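Local coordinates for MMACHC-like protein (Caenorhabditis elegans, PDB 5UJC), which binds methylcobalamin and probably strips the upper ligand from cobalamins, reducing cyanocobalamin with a flavin cofactor and demethylating methylcobalamin with glutathione, at residues 37-40 with 41-45; 175-178 with 179-182; 211-214 with 215-218. One frame throughout, in Å; residues are numbered along the deposited sequence.

Contact 1 (37-40 with 41-45); sequences EAVG and ESSPF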
ATOM      1  N   GLU A  37      -2.192  12.191 -15.905  1.00 14.71           N
ATOM      2  CA  GLU A  37      -3.433  12.969 -16.100  1.00 15.24           C
ATOM      3  C   GLU A  37      -4.056  13.350 -14.746  1.00 13.94           C
ATOM      4  O   GLU A  37      -4.537  14.472 -14.567  1.00 17.09           O
ATOM      5  CB  GLU A  37      -4.447  12.180 -16.976  1.00 19.22           C
ATOM      6  CG  GLU A  37      -5.819  12.853 -17.155  1.00 27.15           C
ATOM      7  CD  GLU A  37      -6.857  11.944 -17.826  1.00 39.69           C
ATOM      8  OE1 GLU A  37      -6.729  10.686 -17.745  1.00 42.90           O
ATOM      9  OE2 GLU A  37      -7.816  12.486 -18.419  1.00 51.85           O
ATOM     10  N   ALA A  38      -4.010  12.423 -13.784  1.00 11.29           N
ATOM     11  CA  ALA A  38      -4.626  12.644 -12.504  1.00 11.17           C
ATOM     12  C   ALA A  38      -3.814  13.655 -11.634  1.00 11.96           C
ATOM     13  O   ALA A  38      -4.398  14.566 -11.039  1.00 14.57           O
ATOM     14  CB  ALA A  38      -4.797  11.339 -11.764  1.00 12.13           C
ATOM     15  N   VAL A  39      -2.496  13.467 -11.540  1.00 11.62           N
ATOM     16  CA  VAL A  39      -1.685  14.383 -10.723  1.00 13.18           C
ATOM     17  C   VAL A  39      -1.480  15.712 -11.375  1.00 15.27           C
ATOM     18  O   VAL A  39      -1.229  16.710 -10.685  1.00 18.77           O
ATOM     19  CB  VAL A  39      -0.309  13.790 -10.290  1.00 13.43           C
ATOM     20  CG1 VAL A  39      -0.507  12.535  -9.451  1.00 14.17           C
ATOM     21  CG2 VAL A  39       0.607  13.494 -11.474  1.00 12.53           C
ATOM     22  N   GLY A  40      -1.613  15.751 -12.701  1.00 14.52           N
ATOM     23  CA  GLY A  40      -1.341  16.950 -13.481  1.00 17.75           C
ATOM     24  C   GLY A  40      -0.047  16.793 -14.256  1.00 14.99           C
ATOM     25  O   GLY A  40       1.013  16.486 -13.678  1.00 15.08           O
ATOM     26  N   GLU A  41      -0.108  17.037 -15.559  1.00 18.21           N
ATOM     27  CA  GLU A  41       1.024  16.780 -16.429  1.00 16.88           C
ATOM     28  C   GLU A  41       2.229  17.673 -16.084  1.00 14.67           C
ATOM     29  O   GLU A  41       3.365  17.314 -16.368  1.00 14.85           O
ATOM     30  CB  GLU A  41       0.621  16.968 -17.899  1.00 22.90           C
ATOM     31  CG  GLU A  41      -0.322  15.879 -18.418  1.00 29.72           C
ATOM     32  CD  GLU A  41      -1.769  16.342 -18.538  1.00 42.39           C
ATOM     33  OE1 GLU A  41      -2.344  16.794 -17.520  1.00 43.73           O
ATOM     34  OE2 GLU A  41      -2.335  16.256 -19.658  1.00 52.53           O
ATOM     35  N   SER A  42       1.968  18.841 -15.505  1.00 13.55           N
ATOM     36  CA  SER A  42       3.031  19.746 -15.127  1.00 13.60           C
ATOM     37  C   SER A  42       3.272  19.782 -13.639  1.00 14.50           C
ATOM     38  O   SER A  42       4.036  20.608 -13.156  1.00 17.91           O
ATOM     39  CB  SER A  42       2.767  21.179 -15.651  1.00 13.89           C
ATOM     40  OG  SER A  42       1.556  21.754 -15.145  1.00 16.45           O
ATOM     41  N   SER A  43       2.691  18.851 -12.906  1.00 14.61           N
ATOM     42  CA  SER A  43       2.927  18.823 -11.479  1.00 15.63           C
ATOM     43  C   SER A  43       4.317  18.237 -11.171  1.00 14.48           C
ATOM     44  O   SER A  43       4.886  17.509 -11.987  1.00 15.23           O
ATOM     45  CB  SER A  43       1.831  18.070 -10.775  1.00 19.54           C
ATOM     46  OG  SER A  43       2.150  16.821 -10.617  1.00 24.48           O
ATOM     47  N   PRO A  44       4.833  18.491  -9.964  1.00 15.81           N
ATOM     48  CA  PRO A  44       6.119  17.887  -9.572  1.00 16.62           C
ATOM     49  C   PRO A  44       6.089  16.344  -9.557  1.00 15.26           C
ATOM     50  O   PRO A  44       7.143  15.691  -9.571  1.00 17.54           O
ATOM     51  CB  PRO A  44       6.346  18.439  -8.159  1.00 21.36           C
ATOM     52  CG  PRO A  44       5.570  19.671  -8.102  1.00 25.53           C
ATOM     53  CD  PRO A  44       4.387  19.504  -9.004  1.00 19.36           C
ATOM     54  N   PHE A  45       4.886  15.798  -9.477  1.00 13.01           N
ATOM     55  CA  PHE A  45       4.676  14.372  -9.364  1.00 12.16           C
ATOM     56  C   PHE A  45       4.603  13.661 -10.720  1.00 12.16           C
ATOM     57  O   PHE A  45       4.600  12.457 -10.777  1.00 12.86           O
ATOM     58  CB  PHE A  45       3.389  14.115  -8.566  1.00 12.42           C
ATOM     59  CG  PHE A  45       3.501  14.520  -7.133  1.00 11.58           C
ATOM     60  CD1 PHE A  45       4.203  13.738  -6.249  1.00 12.31           C
ATOM     61  CD2 PHE A  45       2.954  15.719  -6.686  1.00 12.14           C
ATOM     62  CE1 PHE A  45       4.354  14.125  -4.942  1.00 13.26           C
ATOM     63  CE2 PHE A  45       3.080  16.096  -5.377  1.00 13.71           C
ATOM     64  CZ  PHE A  45       3.765  15.289  -4.499  1.00 12.37           C
TER
HETATM   65  O   HOH W   1      -4.913  16.431 -16.384  1.00 32.78           O
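Val39 and Gly40 turn their carbonyls toward Ser43 where helix 32-39 runs out. Gly40 leaves the helix with positive phi, at backbone angles that would jam a CB against the preceding carbonyl, and starts a type I beta turn to Ser43. That turn is closed by Ser43 N donating to Gly40 O at 3.0 Å and 162°. Ser43 CB lies 3.3 Å from Val39 O. Ser43 OG makes only weak, alternative approaches to Val39 O and Gly40 O, and accepts from Phe45 N at 3.1 Å, which makes an ST turn that begins on the last residue of the beta turn. Val39 CG2 meets Phe45 CB at 4.1 Å, an apolar touch beside the cobalamin pocket: Val39 O hydrogen-bonds the bound methylcobalamin, and the Phe45 side chain reaches the same ligand and Leu133.

On the other flank, the Glu41 side chain can be followed outward. CB starts the chain away from the helix end; CG stands anti to the carbonyl carbon; a bend at chi2 (104°) then folds the carboxylate back toward the helix. There Glu41 OE1 lies 4.2 Å from Glu37 CA, a loose contact. The last link is a water, which donates to both Glu41 OE1, at 2.8 Å, and the helix carbonyl Glu37 O.

Contact 2 (175-178 with 179-182); sequences SLHP and IYGG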
ATOM      1  N   SER A 175      -8.062   5.991   0.896  1.00  8.05           N
ATOM      2  CA  SER A 175      -8.561   5.022  -0.095  1.00  7.92           C
ATOM      3  C   SER A 175      -9.231   3.865   0.599  1.00  7.74           C
ATOM      4  O   SER A 175      -8.761   3.389   1.644  1.00  9.03           O
ATOM      5  CB  SER A 175      -7.417   4.483  -0.952  1.00  8.34           C
ATOM      6  OG  SER A 175      -6.803   5.521  -1.669  1.00  9.78           O
ATOM      7  N   LEU A 176     -10.312   3.361  -0.013  1.00  8.13           N
ATOM      8  CA  LEU A 176     -11.007   2.195   0.501  1.00  8.66           C
ATOM      9  C   LEU A 176     -11.148   1.134  -0.568  1.00  8.93           C
ATOM     10  O   LEU A 176     -11.604   1.392  -1.688  1.00 10.28           O
ATOM     11  CB  LEU A 176     -12.393   2.579   1.077  1.00  9.24           C
ATOM     12  CG  LEU A 176     -12.359   3.470   2.335  1.00  9.94           C
ATOM     13  CD1 LEU A 176     -13.739   3.997   2.663  1.00 12.26           C
ATOM     14  CD2 LEU A 176     -11.759   2.735   3.532  1.00 10.43           C
ATOM     15  N   HIS A 177     -10.713  -0.060  -0.202  1.00  9.17           N
ATOM     16  CA  HIS A 177     -10.661  -1.217  -1.073  1.00  8.99           C
ATOM     17  C   HIS A 177     -12.014  -1.954  -1.037  1.00  9.46           C
ATOM     18  O   HIS A 177     -12.650  -2.026   0.008  1.00  9.63           O
ATOM     19  CB  HIS A 177      -9.531  -2.108  -0.559  1.00  9.00           C
ATOM     20  CG  HIS A 177      -9.176  -3.256  -1.451  1.00 10.17           C
ATOM     21  ND1 HIS A 177      -9.954  -4.382  -1.576  1.00 10.05           N
ATOM     22  CD2 HIS A 177      -8.091  -3.461  -2.229  1.00 10.60           C
ATOM     23  CE1 HIS A 177      -9.378  -5.221  -2.423  1.00 10.51           C
ATOM     24  NE2 HIS A 177      -8.241  -4.685  -2.826  1.00 10.29           N
ATOM     25  N   PRO A 178     -12.441  -2.514  -2.173  1.00 10.22           N
ATOM     26  CA  PRO A 178     -13.773  -3.139  -2.223  1.00 11.56           C
ATOM     27  C   PRO A 178     -13.939  -4.417  -1.377  1.00 12.28           C
ATOM     28  O   PRO A 178     -15.079  -4.830  -1.075  1.00 16.27           O
ATOM     29  CB  PRO A 178     -13.959  -3.440  -3.714  1.00 13.67           C
ATOM     30  CG  PRO A 178     -12.604  -3.487  -4.280  1.00 13.87           C
ATOM     31  CD  PRO A 178     -11.801  -2.500  -3.497  1.00 11.35           C
ATOM     32  N   ILE A 179     -12.829  -5.083  -1.074  1.00 10.90           N
ATOM     33  CA  ILE A 179     -12.842  -6.259  -0.191  1.00 10.94           C
ATOM     34  C   ILE A 179     -12.422  -5.865   1.228  1.00 10.12           C
ATOM     35  O   ILE A 179     -13.049  -6.280   2.203  1.00 12.35           O
ATOM     36  CB  ILE A 179     -11.886  -7.385  -0.695  1.00 12.63           C
ATOM     37  CG1 ILE A 179     -12.183  -7.777  -2.144  1.00 13.37           C
ATOM     38  CG2 ILE A 179     -11.976  -8.581   0.217  1.00 13.17           C
ATOM     39  CD1 ILE A 179     -11.249  -8.845  -2.696  1.00 19.24           C
ATOM     40  N   TYR A 180     -11.348  -5.070   1.341  1.00  8.85           N
ATOM     41  CA  TYR A 180     -10.657  -4.883   2.607  1.00  9.26           C
ATOM     42  C   TYR A 180     -10.964  -3.571   3.335  1.00  8.39           C
ATOM     43  O   TYR A 180     -10.529  -3.405   4.464  1.00  9.00           O
ATOM     44  CB  TYR A 180      -9.150  -5.012   2.414  1.00  9.54           C
ATOM     45  CG  TYR A 180      -8.764  -6.324   1.780  1.00  9.36           C
ATOM     46  CD1 TYR A 180      -8.962  -7.515   2.435  1.00  9.75           C
ATOM     47  CD2 TYR A 180      -8.263  -6.369   0.491  1.00 10.49           C
ATOM     48  CE1 TYR A 180      -8.668  -8.734   1.835  1.00 10.98           C
ATOM     49  CE2 TYR A 180      -8.007  -7.574  -0.139  1.00 11.46           C
ATOM     50  CZ  TYR A 180      -8.204  -8.764   0.545  1.00 11.49           C
ATOM     51  OH  TYR A 180      -7.926  -9.984  -0.055  1.00 14.94           O
ATOM     52  N   GLY A 181     -11.729  -2.651   2.724  1.00  9.07           N
ATOM     53  CA  GLY A 181     -11.939  -1.335   3.346  1.00  8.73           C
ATOM     54  C   GLY A 181     -10.592  -0.654   3.487  1.00  8.14           C
ATOM     55  O   GLY A 181      -9.898  -0.452   2.501  1.00  9.46           O
ATOM     56  N   GLY A 182     -10.218  -0.331   4.725  1.00  7.86           N
ATOM     57  CA  GLY A 182      -8.904   0.207   5.023  1.00  7.95           C
ATOM     58  C   GLY A 182      -7.908  -0.809   5.594  1.00  7.67           C
ATOM     59  O   GLY A 182      -6.824  -0.416   6.047  1.00  8.57           O
TER
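His177 and Gly181 exchange two backbone hydrogen bonds across a tight reversal of the chain. His177 N gives to Gly181 O at 2.9 Å and is almost straight (177°); Gly181 N returns a bond of the same length to His177 O, more bent. Gly181 O also faces Leu176 CA at 3.5 Å, a CA-H...O contact. Inside the turn the backbone donors of Ile179 and Tyr180 are met by the histidine ring. The imidazole of His177, its CG anti to the backbone N (chi1 -171°), swings in beside the turn, and His177 ND1 accepts from Ile179 N at 3.0 Å, close to the ring plane. A second, weak bond reaches His177 ND1 from Tyr180 N at 3.3 Å. The other ring nitrogen, NE2, is satisfied by Glu26 OE1, consistent with a proton on NE2 and none on ND1. Pro178 CD lies over one face of the imidazole and Tyr180 CD2 over the opposite one, 3.3 Å from His177 CE1, the two rings being oblique at 46°. A leucine in place of His177 would probably leave Ile179 N and Tyr180 N without their acceptor and Glu26 without its partner. Gly181 has the positive phi that favours glycine, while Leu176 CD2 packs 3.6 Å from Gly182 N and Gly182 O is taken by Arg232. What results is an alpha turn closed by a single antiparallel hydrogen-bonded bridge, just beyond strand 174-176, where Ser175 N hydrogen-bonds the methylcobalamin in its pocket.

Contact 3 (211-214 with 215-218); sequences ASED and VRTA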
ATOM      1  N   ALA A 211     -22.505   8.201   0.554  1.00 11.87           N
ATOM      2  CA  ALA A 211     -23.037   9.408   1.227  1.00 11.94           C
ATOM      3  C   ALA A 211     -21.880  10.280   1.705  1.00 11.94           C
ATOM      4  O   ALA A 211     -20.969   9.792   2.442  1.00 12.27           O
ATOM      5  CB  ALA A 211     -23.924   9.014   2.394  1.00 14.92           C
ATOM      6  N   SER A 212     -21.901  11.562   1.323  1.00 13.62           N
ATOM      7  CA  SER A 212     -20.785  12.455   1.625  0.70 13.01           C
ATOM      8  C   SER A 212     -20.520  12.606   3.115  1.00 14.35           C
ATOM      9  O   SER A 212     -19.370  12.777   3.524  1.00 15.33           O
ATOM     10  CB  SER A 212     -20.990  13.823   0.984  0.70 15.66           C
ATOM     11  OG  SER A 212     -20.939  13.716  -0.425  0.70 19.20           O
ATOM     12  N   GLU A 213     -21.574  12.558   3.940  1.00 14.49           N
ATOM     13  CA  GLU A 213     -21.356  12.676   5.390  1.00 14.73           C
ATOM     14  C   GLU A 213     -20.588  11.468   5.951  1.00 14.69           C
ATOM     15  O   GLU A 213     -19.853  11.612   6.879  1.00 15.16           O
ATOM     16  CB  GLU A 213     -22.668  12.913   6.149  1.00 19.82           C
ATOM     17  CG  GLU A 213     -23.328  14.260   5.873  1.00 25.44           C
ATOM     18  CD  GLU A 213     -22.529  15.498   6.351  1.00 36.53           C
ATOM     19  OE1 GLU A 213     -21.673  15.403   7.251  1.00 41.26           O
ATOM     20  OE2 GLU A 213     -22.783  16.588   5.807  1.00 51.24           O
ATOM     21  N   ASP A 214     -20.798  10.275   5.379  1.00 12.73           N
ATOM     22  CA  ASP A 214     -19.972   9.092   5.753  1.00 12.67           C
ATOM     23  C   ASP A 214     -18.529   9.282   5.351  1.00 12.50           C
ATOM     24  O   ASP A 214     -17.614   8.953   6.124  1.00 11.86           O
ATOM     25  CB  ASP A 214     -20.499   7.796   5.113  1.00 14.38           C
ATOM     26  CG  ASP A 214     -21.821   7.350   5.691  1.00 17.13           C
ATOM     27  OD1 ASP A 214     -22.101   7.644   6.886  1.00 19.20           O
ATOM     28  OD2 ASP A 214     -22.571   6.688   4.965  1.00 19.17           O
ATOM     29  N   VAL A 215     -18.310   9.888   4.180  1.00 12.18           N
ATOM     30  CA  VAL A 215     -16.943  10.161   3.718  1.00 11.41           C
ATOM     31  C   VAL A 215     -16.255  11.114   4.667  1.00 10.60           C
ATOM     32  O   VAL A 215     -15.111  10.877   5.090  1.00 11.17           O
ATOM     33  CB  VAL A 215     -16.923  10.736   2.277  1.00 11.92           C
ATOM     34  CG1 VAL A 215     -15.506  11.123   1.867  1.00 12.22           C
ATOM     35  CG2 VAL A 215     -17.518   9.745   1.291  1.00 11.94           C
ATOM     36  N   ARG A 216     -16.946  12.198   5.047  1.00 12.75           N
ATOM     37  CA  ARG A 216     -16.316  13.171   5.927  1.00 13.21           C
ATOM     38  C   ARG A 216     -16.002  12.556   7.309  1.00 13.71           C
ATOM     39  O   ARG A 216     -14.931  12.789   7.867  1.00 13.80           O
ATOM     40  CB  ARG A 216     -17.169  14.451   6.058  1.00 14.49           C
ATOM     41  CG  ARG A 216     -17.173  15.316   4.792  1.00 16.13           C
ATOM     42  CD  ARG A 216     -17.874  16.663   4.984  1.00 22.25           C
ATOM     43  NE  ARG A 216     -19.291  16.510   4.799  1.00 29.38           N
ATOM     44  CZ  ARG A 216     -19.948  16.645   3.629  1.00 25.81           C
ATOM     45  NH1 ARG A 216     -21.236  16.402   3.588  1.00 30.08           N
ATOM     46  NH2 ARG A 216     -19.312  17.023   2.499  1.00 28.44           N
ATOM     47  N   THR A 217     -16.895  11.709   7.805  1.00 14.27           N
ATOM     48  CA  THR A 217     -16.659  11.020   9.077  1.00 14.39           C
ATOM     49  C   THR A 217     -15.455  10.078   8.963  1.00 12.54           C
ATOM     50  O   THR A 217     -14.608  10.034   9.848  1.00 13.32           O
ATOM     51  CB  THR A 217     -17.893  10.248   9.531  1.00 14.84           C
ATOM     52  OG1 THR A 217     -18.973  11.164   9.688  1.00 18.52           O
ATOM     53  CG2 THR A 217     -17.649   9.544  10.859  1.00 16.34           C
ATOM     54  N   ALA A 218     -15.383   9.337   7.863  1.00 11.27           N
ATOM     55  CA  ALA A 218     -14.265   8.403   7.644  1.00 11.25           C
ATOM     56  C   ALA A 218     -12.938   9.164   7.615  1.00 10.98           C
ATOM     57  O   ALA A 218     -11.932   8.721   8.211  1.00 11.99           O
ATOM     58  CB  ALA A 218     -14.466   7.634   6.350  1.00 11.79           C
TER
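Glu213 and Arg216 join by an i to i+3 contact, Glu213 OE2 to Arg216 NH1 at 2.7 Å, a salt bridge whose hydrogen bond is weak (148°). The carboxylate comes to the edge of the guanidinium, with the two planes turned 63° apart. A bend at chi3 (-84°) brings the arginine back along the helix and lays one guanidinium face over Ser212, whose O sits 3.8 Å above the centre. Ser212 CB lies on the same side, 3.7 Å from Arg216 NH1. The other terminal nitrogen, NH2, is held by Phe152 O, and Trp159 packs on the side chain, so the charged group is fixed from several directions.

All this happens in the first turns of helix 212-225, with Ala211 at the N-cap, where its methyl offers no side-chain acceptor. The i to i+4 bonds begin at once, Val215 N giving to Ala211 O at 3.2 Å and Arg216 N to Ser212 O at 2.9 Å.

The close packing lies around Val215: its CB is 3.4 Å from Ser212 O, CG2 leans on Ala211 O, and on its buried side the valine meets Phe152 and Leu209, near Tyr147. Asp214 and Thr217 belong to the exposed side. Thr217 OG1 comes to 3.0 Å from Glu213 O, which already receives Thr217 N, but whether the hydroxyl donates there is unsettled. Asp214 CB is directed away from the following turn; the residue's negative charge would probably suit the positive end of the helix, whereas Asp214 O takes Ala218 N at 2.9 Å.

In the fold
The three contacts follow one another along the chain. Contacts 1 and 2 help line the cobalamin pocket, while contact 3 stands behind it, against Tyr147. Contact 1 ends helix 32-39 and leads on toward strand 53-60 of the four-stranded antiparallel sheet. Contact 2 carries the chain from strand 174-176, half of a small two-stranded sheet, toward strand 185-196 of the larger one. Contact 3 opens helix 212-225. Contacts 2 and 3 are neighbours, centres about 15 Å apart and nearest atoms about 5 Å, linked through strand 145-147, since Leu176 too lies beside Tyr147. Contact 1 is remote, its centre about 25 Å and about 27 Å from theirs. That separation lets contacts 1 and 2 hold the large ligand at distant points.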